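PDB 6VC6: 6-phospho-alpha-glucosidase from Merdibacter massiliensis, which probably hydrolyses the glycosidic bond of 6-phospho-alpha-glucosides, using NAD and a manganese ion as other family 4 glycoside hydrolases do. Local coordinates for residues Cys7-Gly12 against Met83-Gly88; Glu43-Ile48 against Tyr67-Ala72; Leu143-Pro148 against Glu321-Val326. One frame throughout, in Å; residues are numbered along the deposited sequence.

Contact 1: Cys7-Gly12 against Met83-Gly88; sequences CIVGGG and MQMRAG. With NAD (nicotinamide-adenine-dinucleotide), chain G.
V9 and M83 are paired on neighbouring parallel strands, and their side chains lie side by side on the same face of the sheet. This is the tight end of the contact. The terminal methyl CE of M83 (selenomethionine in the crystal) sits 3.6 Å from V9 CG1, and it reaches CG2 almost as closely, because the chain bends at its last torsion (chi3 71°). A branched valine and a flexible methionine suit this spot, since one offers a broad methyl surface and the other moulds itself to it. One step on, Q84 N donates to V9 O at 2.8 Å, a nearly straight bond at 169° that ties the end of strand 4-9 to the residue just past strand 80-83. From there the extended chain of Q84 carries its carboxamide alongside I8, OE1 lying 3.7 Å from I8 CG2 and hydrogen-bonded to T16.

Beyond this the two chains diverge, with NAD lying against both. The run G10-G12 is the glycine-rich turn of a Rossmann fold. The positive phi of G10 (99°) and the closeness of Q84 O leave no room for a side chain. M85, also selenomethionine, still brings its CE to V9 CG1 at 4.1 Å but leans more closely on the adenine. M85 O accepts from the hydroxyl O3D of NAD at 2.8 Å. R86, not touching the glycines, gives NE to the bridging oxygen O3 of NAD at 2.9 Å and NH1 to O1N at 3.0 Å, while NH2 forms a salt bridge with E109. A backbone hydrogen bond and methyl packing thus join the strand ends, whereas M85 O and the R86 guanidinium hold the dinucleotide; the arginine would partly offset its diphosphate charge.

Contact 2: Glu43-Ile48 against Tyr67-Ala72; sequences ERQQPI and YTTDPA. With NAD (nicotinamide-adenine-dinucleotide), chain G.
Y67 and the pair Q45 and Q46 meet where helix 42-59 lies against strand 64-68, within a right-handed beta-alpha-beta unit of the Rossmann fold. Van der Waals packing makes up most of the contact. Q45, its CG anti to the backbone N (chi1 -171°) and the rest extended, stretches from the buried side of the helix toward the strand, bringing CD to within 4.0 Å of Y67 CB. The two side chains run antiparallel alongside one another, with amide and ring planes 67° apart. Nearer the surface, the aliphatic CG of Q46 rests 3.7 Å from Y67 OH, and Y67 CE2 comes to 4.1 Å from Q46 CA. A tyrosine fits this partly exposed place because its ring can cover the helix while its hydroxyl reaches a polar partner, here a hydrogen bond with E50.

Hydrogen bonds shape the strand's exit. T68 OG1 accepts from D70 N at 2.9 Å, forming an ST turn, and D70 in turn caps the next helix through a weak bond from A72 N. Short polar side chains do this well, as they fold back on the main chain. On the helix, P47 has no N-H to give to the preceding turn, in keeping with the kink there.

The charged interactions with the cofactor come from R44, whose extended chain leaves the helix on the side away from the strand. Its NH1 forms a salt bridge with E292, and NE gives a weak bond to the ribose oxygen O3B of NAD. The firmer grip is on the diphosphate, where R44 NH2 meets NAD O1A at 2.9 Å.

Contact 3: Leu143-Pro148 against Glu321-Val326; sequences LNYSNP and EMMIKV. With NAD (nicotinamide-adenine-dinucleotide), chain G; G6P (6-O-phosphono-alpha-D-glucopyranose), chain F.
N144, whose backbone C touches the methyl CE of M323, has its carboxamide oxygen OD1 gripped twice from S146: by the hydroxyl OG at 2.8 Å and, weakly, by the backbone N. The same amide returns a bond, ND2 to S146 O, on a lone pair in the carbonyl plane of S146, though tilted from the amide plane of N144, and ND2 also binds N168. An asparagine can donate and accept at once, so it fixes the turn that follows the strand.

That turn presents the ligand-binding groups. Y145 O accepts from the nicotinamide amide N7N of NAD at 3.0 Å in a nearly straight bond (169°). N147 ND2 is shared between the NAD hydroxyl O2D and G6P O3, the latter at 2.7 Å, which places cofactor and sugar side by side; the peptide bond into P148 is cis.

Across the contact the packing is apolar. M323, a selenomethionine here, extends with CG anti to its N and then bends at chi3 (-88°), setting CE over one face of the Y145 ring, 4.0 Å from the centroid. This is a CH-pi contact within a Met-aromatic pair, SE lying obliquely. The same methyl presses on L143 O at 3.3 Å, and L143 CD1 meets V326 CG1 at 3.9 Å. A long, pliant side chain suits a place that must touch both ring and strand. The ring of Y145 is further fixed by stacking with H319, whose carbonyl O is bonded to its OH.

Helix 318-331 packs against the end of strand 141-144, with M323 also reaching F82 on strand 80-83 and F19 on helix 16-25; N147 and P148 also rest on Y118 of helix 113-136.

In the fold
From the N terminus, strand 4-9 comes first, and contact 1 closes a loop of some seventy residues when the chain returns in strand 80-83. Contact 2 falls wholly within that loop, packing helix 42-59 on strand 64-68; G12 O and R44 NE bring the two contacts together. Contact 3 opens only afterwards, at strand 141-144, and spans 172 residues before helix 318-331 closes it, so it follows contact 1 in series. M83 joins contacts 1 and 3, through probable backbone hydrogen bonds to L143 and Y145. All three reach one sheet and one NAD, contact 3 linking the nucleotide-binding part to the C-terminal family region.

Contact 1: Cys7-Gly12 against Met83-Gly88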
# COMPACT_ATOMS: atom_id res chain seq x y z
N CYS A 7 -6.33 16.42 -5.49
CA CYS A 7 -7.22 16.14 -4.37
C CYS A 7 -6.73 14.90 -3.63
O CYS A 7 -6.45 13.87 -4.26
CB CYS A 7 -8.66 15.94 -4.83
SG CYS A 7 -9.74 15.23 -3.56
N ILE A 8 -6.61 15.00 -2.31
CA ILE A 8 -6.23 13.88 -1.47
C ILE A 8 -7.49 13.30 -0.85
O ILE A 8 -8.20 13.98 -0.10
CB ILE A 8 -5.23 14.30 -0.38
CG1 ILE A 8 -3.88 14.67 -1.00
CG2 ILE A 8 -5.06 13.19 0.65
CD1 ILE A 8 -2.88 15.19 0.01
N VAL A 9 -7.79 12.04 -1.17
CA VAL A 9 -8.90 11.33 -0.57
C VAL A 9 -8.40 10.67 0.71
O VAL A 9 -7.51 9.82 0.67
CB VAL A 9 -9.50 10.29 -1.53
CG1 VAL A 9 -10.52 9.43 -0.80
CG2 VAL A 9 -10.14 10.99 -2.72
N GLY A 10 -8.99 11.05 1.84
CA GLY A 10 -8.48 10.63 3.13
C GLY A 10 -7.62 11.72 3.74
O GLY A 10 -6.50 11.46 4.21
N GLY A 11 -8.13 12.95 3.74
CA GLY A 11 -7.38 14.08 4.26
C GLY A 11 -7.09 14.00 5.74
O GLY A 11 -6.17 14.67 6.22
N GLY A 12 -7.87 13.21 6.48
CA GLY A 12 -7.63 13.01 7.89
C GLY A 12 -6.62 11.94 8.23
O GLY A 12 -6.46 11.60 9.40
N MSE A 83 -5.31 8.88 -3.33
CA MSE A 83 -6.20 8.15 -2.43
C MSE A 83 -5.44 7.42 -1.33
O MSE A 83 -4.59 6.57 -1.62
CB MSE A 83 -7.06 7.16 -3.22
CG MSE A 83 -7.62 7.73 -4.52
SE MSE A 83 -9.21 6.78 -5.12
CE MSE A 83 -10.47 7.41 -3.78
N GLN A 84 -5.75 7.74 -0.08
CA GLN A 84 -5.13 7.09 1.07
C GLN A 84 -6.15 6.93 2.19
O GLN A 84 -5.91 7.26 3.35
CB GLN A 84 -3.90 7.87 1.55
CG GLN A 84 -4.15 9.34 1.87
CD GLN A 84 -2.95 10.00 2.50
OE1 GLN A 84 -3.03 11.13 3.00
NE2 GLN A 84 -1.82 9.31 2.49
N MSE A 85 -7.31 6.38 1.85
CA MSE A 85 -8.35 6.09 2.82
C MSE A 85 -8.05 4.83 3.58
O MSE A 85 -7.29 4.01 3.09
CB MSE A 85 -9.71 5.93 2.14
CG MSE A 85 -9.87 4.63 1.36
SE MSE A 85 -11.71 4.11 0.91
CE MSE A 85 -12.21 5.76 0.02
N ARG A 86 -8.62 4.67 4.77
CA ARG A 86 -8.59 3.41 5.52
C ARG A 86 -10.04 3.09 5.89
O ARG A 86 -10.57 3.63 6.86
CB ARG A 86 -7.71 3.51 6.76
CG ARG A 86 -7.56 2.20 7.51
CD ARG A 86 -6.79 2.37 8.81
NE ARG A 86 -5.36 2.62 8.59
CZ ARG A 86 -4.47 1.68 8.34
NH1 ARG A 86 -3.20 2.00 8.15
NH2 ARG A 86 -4.84 0.41 8.27
N ALA A 87 -10.67 2.22 5.09
CA ALA A 87 -12.06 1.86 5.32
C ALA A 87 -12.22 1.23 6.70
O ALA A 87 -11.65 0.17 6.98
CB ALA A 87 -12.54 0.90 4.24
N GLY A 88 -13.00 1.89 7.56
CA GLY A 88 -13.16 1.48 8.93
C GLY A 88 -12.16 2.09 9.89
O GLY A 88 -12.38 2.03 11.11
PA NAD G . -5.80 6.62 9.09
O1A NAD G . -4.87 7.50 9.90
O2A NAD G . -6.99 5.97 9.75
O5B NAD G . -6.33 7.47 7.83
C5B NAD G . -7.46 7.03 7.09
C4B NAD G . -8.32 8.23 6.71
O4B NAD G . -9.18 7.88 5.62
C3B NAD G . -9.19 8.66 7.87
O3B NAD G . -9.03 10.06 8.10
C2B NAD G . -10.61 8.38 7.43
O2B NAD G . -11.49 9.41 7.87
C1B NAD G . -10.50 8.35 5.91
N9A NAD G . -11.53 7.47 5.30
C8A NAD G . -11.93 6.26 5.74
N7A NAD G . -12.90 5.75 4.93
C5A NAD G . -13.14 6.66 3.97
C6A NAD G . -14.05 6.76 2.80
N6A NAD G . -14.91 5.77 2.49
N1A NAD G . -13.98 7.89 2.05
C2A NAD G . -13.12 8.89 2.34
N3A NAD G . -12.28 8.86 3.39
C4A NAD G . -12.24 7.79 4.22
O3 NAD G . -4.94 5.48 8.35
PN NAD G . -3.37 5.63 8.05
O1N NAD G . -2.61 4.79 9.05
O2N NAD G . -3.02 7.09 7.87
O5D NAD G . -3.29 4.90 6.62
C5D NAD G . -3.70 5.60 5.45
C4D NAD G . -3.84 4.58 4.32
O4D NAD G . -2.62 4.52 3.56
C3D NAD G . -4.08 3.19 4.88
O3D NAD G . -5.16 2.59 4.16
C2D NAD G . -2.81 2.43 4.58
O2D NAD G . -3.09 1.05 4.31
C1D NAD G . -2.30 3.15 3.35
N1N NAD G . -0.88 2.93 3.12
C2N NAD G . -0.54 2.24 2.04
C3N NAD G . 0.79 1.99 1.74
C7N NAD G . 1.11 1.20 0.50
O7N NAD G . 2.24 0.76 0.35
N7N NAD G . 0.15 0.98 -0.39
C4N NAD G . 1.78 2.48 2.58
C5N NAD G . 1.40 3.20 3.71
C6N NAD G . 0.05 3.42 3.96

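Contact 2: Glu43-Ile48 against Tyr67-Ala72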
# COMPACT_ATOMS: atom_id res chain seq x y z
N GLU A 43 -14.28 15.98 11.64
CA GLU A 43 -13.53 16.36 12.84
C GLU A 43 -12.10 15.84 12.81
O GLU A 43 -11.19 16.51 13.31
CB GLU A 43 -14.26 15.86 14.09
CG GLU A 43 -15.29 16.83 14.64
CD GLU A 43 -14.68 17.88 15.55
OE1 GLU A 43 -15.30 18.22 16.58
OE2 GLU A 43 -13.57 18.37 15.24
N ARG A 44 -11.88 14.66 12.24
CA ARG A 44 -10.52 14.13 12.15
C ARG A 44 -9.68 14.91 11.14
O ARG A 44 -8.47 15.06 11.32
CB ARG A 44 -10.56 12.65 11.77
CG ARG A 44 -9.19 11.98 11.73
CD ARG A 44 -9.31 10.52 11.35
NE ARG A 44 -8.00 9.87 11.25
CZ ARG A 44 -7.35 9.35 12.29
NH1 ARG A 44 -7.88 9.40 13.50
NH2 ARG A 44 -6.16 8.79 12.11
N GLN A 45 -10.31 15.43 10.08
CA GLN A 45 -9.60 16.16 9.04
C GLN A 45 -9.33 17.61 9.42
O GLN A 45 -8.40 18.22 8.88
CB GLN A 45 -10.39 16.10 7.73
CG GLN A 45 -9.65 16.63 6.52
CD GLN A 45 -10.48 16.57 5.25
OE1 GLN A 45 -10.05 16.03 4.24
NE2 GLN A 45 -11.69 17.12 5.31
N GLN A 46 -10.12 18.18 10.34
CA GLN A 46 -10.03 19.61 10.61
C GLN A 46 -8.67 20.05 11.15
O GLN A 46 -8.11 21.02 10.62
CB GLN A 46 -11.16 20.02 11.57
CG GLN A 46 -11.19 21.50 11.89
CD GLN A 46 -12.14 21.83 13.02
OE1 GLN A 46 -11.71 22.23 14.10
NE2 GLN A 46 -13.43 21.68 12.77
N PRO A 47 -8.08 19.41 12.17
CA PRO A 47 -6.76 19.88 12.63
C PRO A 47 -5.67 19.71 11.59
O PRO A 47 -4.68 20.46 11.62
CB PRO A 47 -6.50 19.02 13.88
CG PRO A 47 -7.32 17.81 13.68
CD PRO A 47 -8.56 18.28 12.98
N ILE A 48 -5.81 18.75 10.68
CA ILE A 48 -4.83 18.60 9.61
C ILE A 48 -4.99 19.72 8.59
O ILE A 48 -4.01 20.27 8.08
CB ILE A 48 -4.96 17.21 8.96
CG1 ILE A 48 -4.46 16.14 9.93
CG2 ILE A 48 -4.19 17.15 7.65
CD1 ILE A 48 -4.97 14.75 9.62
N TYR A 67 -10.02 22.12 2.52
CA TYR A 67 -10.41 20.79 2.97
C TYR A 67 -11.92 20.74 3.11
O TYR A 67 -12.54 21.72 3.55
CB TYR A 67 -9.72 20.41 4.29
CG TYR A 67 -10.09 21.27 5.48
CD1 TYR A 67 -9.37 22.41 5.79
CD2 TYR A 67 -11.14 20.91 6.32
CE1 TYR A 67 -9.70 23.19 6.89
CE2 TYR A 67 -11.47 21.68 7.42
CZ TYR A 67 -10.75 22.82 7.70
OH TYR A 67 -11.08 23.59 8.79
N THR A 68 -12.51 19.61 2.73
CA THR A 68 -13.96 19.51 2.66
C THR A 68 -14.39 18.07 2.85
O THR A 68 -13.59 17.13 2.75
CB THR A 68 -14.49 20.04 1.32
OG1 THR A 68 -15.91 19.90 1.28
CG2 THR A 68 -13.88 19.25 0.17
N THR A 69 -15.68 17.90 3.14
CA THR A 69 -16.34 16.60 3.14
C THR A 69 -17.41 16.51 2.06
O THR A 69 -18.30 15.66 2.14
CB THR A 69 -16.94 16.30 4.52
OG1 THR A 69 -18.18 17.01 4.66
CG2 THR A 69 -15.99 16.72 5.62
N ASP A 70 -17.33 17.39 1.06
CA ASP A 70 -18.29 17.43 -0.04
C ASP A 70 -17.63 16.88 -1.30
O ASP A 70 -16.61 17.42 -1.74
CB ASP A 70 -18.77 18.86 -0.27
CG ASP A 70 -19.73 18.98 -1.44
OD1 ASP A 70 -20.39 17.98 -1.78
OD2 ASP A 70 -19.82 20.08 -2.03
N PRO A 71 -18.17 15.81 -1.89
CA PRO A 71 -17.52 15.24 -3.09
C PRO A 71 -17.47 16.19 -4.27
O PRO A 71 -16.49 16.17 -5.03
CB PRO A 71 -18.37 14.00 -3.39
CG PRO A 71 -19.06 13.67 -2.11
CD PRO A 71 -19.31 14.99 -1.44
N ALA A 72 -18.49 17.03 -4.44
CA ALA A 72 -18.51 17.95 -5.57
C ALA A 72 -17.37 18.96 -5.49
O ALA A 72 -16.69 19.22 -6.48
CB ALA A 72 -19.86 18.67 -5.64
PA NAD G . -5.80 6.62 9.09
O1A NAD G . -4.87 7.50 9.90
O2A NAD G . -6.99 5.97 9.75
O5B NAD G . -6.33 7.47 7.83
C5B NAD G . -7.46 7.03 7.09
C4B NAD G . -8.32 8.23 6.71
O4B NAD G . -9.18 7.88 5.62
C3B NAD G . -9.19 8.66 7.87
O3B NAD G . -9.03 10.06 8.10
C2B NAD G . -10.61 8.38 7.43
O2B NAD G . -11.49 9.41 7.87
C1B NAD G . -10.50 8.35 5.91
N9A NAD G . -11.53 7.47 5.30
C8A NAD G . -11.93 6.26 5.74
N7A NAD G . -12.90 5.75 4.93
C5A NAD G . -13.14 6.66 3.97
C6A NAD G . -14.05 6.76 2.80
N6A NAD G . -14.91 5.77 2.49
N1A NAD G . -13.98 7.89 2.05
C2A NAD G . -13.12 8.89 2.34
N3A NAD G . -12.28 8.86 3.39
C4A NAD G . -12.24 7.79 4.22
O3 NAD G . -4.94 5.48 8.35
PN NAD G . -3.37 5.63 8.05
O1N NAD G . -2.61 4.79 9.05
O2N NAD G . -3.02 7.09 7.87
O5D NAD G . -3.29 4.90 6.62
C5D NAD G . -3.70 5.60 5.45
C4D NAD G . -3.84 4.58 4.32
O4D NAD G . -2.62 4.52 3.56
C3D NAD G . -4.08 3.19 4.88
O3D NAD G . -5.16 2.59 4.16
C2D NAD G . -2.81 2.43 4.58
O2D NAD G . -3.09 1.05 4.31
C1D NAD G . -2.30 3.15 3.35
N1N NAD G . -0.88 2.93 3.12
C2N NAD G . -0.54 2.24 2.04
C3N NAD G . 0.79 1.99 1.74
C7N NAD G . 1.11 1.20 0.50
O7N NAD G . 2.24 0.76 0.35
N7N NAD G . 0.15 0.98 -0.39
C4N NAD G . 1.78 2.48 2.58
C5N NAD G . 1.40 3.20 3.71
C6N NAD G . 0.05 3.42 3.96

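Contact 3: Leu143-Pro148 against Glu321-Val326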
# COMPACT_ATOMS: atom_id res chain seq x y z
N LEU A 143 -4.26 7.90 -8.35
CA LEU A 143 -3.14 7.18 -7.75
C LEU A 143 -3.56 6.73 -6.36
O LEU A 143 -3.89 7.56 -5.50
CB LEU A 143 -1.90 8.08 -7.67
CG LEU A 143 -1.52 8.83 -8.95
CD1 LEU A 143 -0.19 9.55 -8.78
CD2 LEU A 143 -1.47 7.88 -10.14
N ASN A 144 -3.56 5.42 -6.14
CA ASN A 144 -4.16 4.83 -4.95
C ASN A 144 -3.09 4.19 -4.07
O ASN A 144 -2.35 3.31 -4.53
CB ASN A 144 -5.22 3.79 -5.32
CG ASN A 144 -5.82 3.11 -4.11
OD1 ASN A 144 -6.35 3.77 -3.22
ND2 ASN A 144 -5.74 1.79 -4.08
N TYR A 145 -3.06 4.54 -2.81
CA TYR A 145 -2.22 3.89 -1.84
C TYR A 145 -3.09 2.98 -0.97
O TYR A 145 -2.58 2.11 -0.30
CB TYR A 145 -1.62 4.95 -0.94
CG TYR A 145 -0.15 5.22 -1.09
CD1 TYR A 145 0.36 6.46 -0.80
CD2 TYR A 145 0.72 4.24 -1.47
CE1 TYR A 145 1.70 6.72 -0.90
CE2 TYR A 145 2.06 4.49 -1.58
CZ TYR A 145 2.54 5.74 -1.29
OH TYR A 145 3.87 6.00 -1.39
N SER A 146 -4.40 3.17 -1.01
CA SER A 146 -5.29 2.54 -0.04
C SER A 146 -5.22 1.02 -0.08
O SER A 146 -5.34 0.41 -1.13
CB SER A 146 -6.74 2.98 -0.29
OG SER A 146 -6.84 4.38 -0.50
N ASN A 147 -5.08 0.43 1.09
CA ASN A 147 -4.91 -1.01 1.25
C ASN A 147 -6.22 -1.76 1.53
O ASN A 147 -7.19 -1.12 1.87
CB ASN A 147 -3.89 -1.31 2.34
CG ASN A 147 -2.48 -1.39 1.81
OD1 ASN A 147 -2.21 -2.07 0.84
ND2 ASN A 147 -1.57 -0.68 2.45
N PRO A 148 -6.23 -3.08 1.38
CA PRO A 148 -5.07 -3.84 0.90
C PRO A 148 -4.97 -3.80 -0.61
O PRO A 148 -5.91 -4.15 -1.29
CB PRO A 148 -5.36 -5.26 1.35
CG PRO A 148 -6.61 -5.22 2.12
CD PRO A 148 -7.29 -3.93 1.89
N GLU A 321 6.71 11.27 -0.89
CA GLU A 321 7.48 11.69 -2.06
C GLU A 321 7.30 10.73 -3.22
O GLU A 321 7.31 11.16 -4.38
CB GLU A 321 8.96 11.80 -1.70
CG GLU A 321 9.32 13.08 -0.98
CD GLU A 321 10.82 13.33 -0.95
OE1 GLU A 321 11.57 12.53 -1.55
OE2 GLU A 321 11.24 14.32 -0.32
N MSE A 322 7.12 9.44 -2.95
CA MSE A 322 7.07 8.48 -4.04
C MSE A 322 5.81 8.65 -4.87
O MSE A 322 5.84 8.48 -6.09
CB MSE A 322 7.12 7.06 -3.52
CG MSE A 322 7.25 6.09 -4.66
SE MSE A 322 7.56 4.27 -4.11
CE MSE A 322 5.73 3.64 -4.29
N MSE A 323 4.70 8.95 -4.21
CA MSE A 323 3.45 9.19 -4.93
C MSE A 323 3.56 10.46 -5.76
O MSE A 323 3.05 10.52 -6.88
CB MSE A 323 2.26 9.28 -3.97
CG MSE A 323 0.93 9.53 -4.69
SE MSE A 323 -0.68 9.09 -3.67
CE MSE A 323 -0.87 7.22 -4.16
N ILE A 324 4.23 11.47 -5.21
CA ILE A 324 4.44 12.70 -5.97
C ILE A 324 5.35 12.44 -7.17
O ILE A 324 5.10 12.93 -8.27
CB ILE A 324 5.01 13.81 -5.07
CG1 ILE A 324 4.03 14.16 -3.95
CG2 ILE A 324 5.33 15.05 -5.89
CD1 ILE A 324 4.59 15.10 -2.92
N LYS A 325 6.41 11.65 -6.97
CA LYS A 325 7.29 11.31 -8.08
C LYS A 325 6.56 10.50 -9.14
O LYS A 325 6.83 10.64 -10.33
CB LYS A 325 8.51 10.54 -7.56
CG LYS A 325 9.44 11.36 -6.68
CD LYS A 325 10.38 12.23 -7.51
CE LYS A 325 11.24 13.11 -6.62
NZ LYS A 325 11.86 12.33 -5.50
N VAL A 326 5.63 9.64 -8.71
CA VAL A 326 4.80 8.92 -9.67
C VAL A 326 3.93 9.89 -10.46
O VAL A 326 3.78 9.75 -11.68
CB VAL A 326 3.95 7.85 -8.95
CG1 VAL A 326 2.83 7.35 -9.85
CG2 VAL A 326 4.82 6.69 -8.49
PA NAD G . -5.80 6.62 9.09
O1A NAD G . -4.87 7.50 9.90
O2A NAD G . -6.99 5.97 9.75
O5B NAD G . -6.33 7.47 7.83
C5B NAD G . -7.46 7.03 7.09
C4B NAD G . -8.32 8.23 6.71
O4B NAD G . -9.18 7.88 5.62
C3B NAD G . -9.19 8.66 7.87
O3B NAD G . -9.03 10.06 8.10
C2B NAD G . -10.61 8.38 7.43
O2B NAD G . -11.49 9.41 7.87
C1B NAD G . -10.50 8.35 5.91
N9A NAD G . -11.53 7.47 5.30
C8A NAD G . -11.93 6.26 5.74
N7A NAD G . -12.90 5.75 4.93
C5A NAD G . -13.14 6.66 3.97
C6A NAD G . -14.05 6.76 2.80
N6A NAD G . -14.91 5.77 2.49
N1A NAD G . -13.98 7.89 2.05
C2A NAD G . -13.12 8.89 2.34
N3A NAD G . -12.28 8.86 3.39
C4A NAD G . -12.24 7.79 4.22
O3 NAD G . -4.94 5.48 8.35
PN NAD G . -3.37 5.63 8.05
O1N NAD G . -2.61 4.79 9.05
O2N NAD G . -3.02 7.09 7.87
O5D NAD G . -3.29 4.90 6.62
C5D NAD G . -3.70 5.60 5.45
C4D NAD G . -3.84 4.58 4.32
O4D NAD G . -2.62 4.52 3.56
C3D NAD G . -4.08 3.19 4.88
O3D NAD G . -5.16 2.59 4.16
C2D NAD G . -2.81 2.43 4.58
O2D NAD G . -3.09 1.05 4.31
C1D NAD G . -2.30 3.15 3.35
N1N NAD G . -0.88 2.93 3.12
C2N NAD G . -0.54 2.24 2.04
C3N NAD G . 0.79 1.99 1.74
C7N NAD G . 1.11 1.20 0.50
O7N NAD G . 2.24 0.76 0.35
N7N NAD G . 0.15 0.98 -0.39
C4N NAD G . 1.78 2.48 2.58
C5N NAD G . 1.40 3.20 3.71
C6N NAD G . 0.05 3.42 3.96
C1 G6P F . 4.36 -1.27 4.61
C2 G6P F . 3.40 -1.41 3.42
C3 G6P F . 2.06 -0.72 3.61
C4 G6P F . 1.58 -0.96 5.02
C5 G6P F . 2.52 -0.21 5.95
C6 G6P F . 2.15 -0.50 7.40
O1 G6P F . 5.59 -0.70 4.16
O2 G6P F . 4.03 -0.90 2.24
O3 G6P F . 1.10 -1.23 2.68
O4 G6P F . 0.25 -0.46 5.17
O5 G6P F . 3.89 -0.57 5.78
O6 G6P F . 2.58 0.58 8.21
P G6P F . 2.07 0.71 9.73
O1P G6P F . 0.74 1.41 9.58
O2P G6P F . 1.99 -0.71 10.23
O3P G6P F . 3.15 1.53 10.40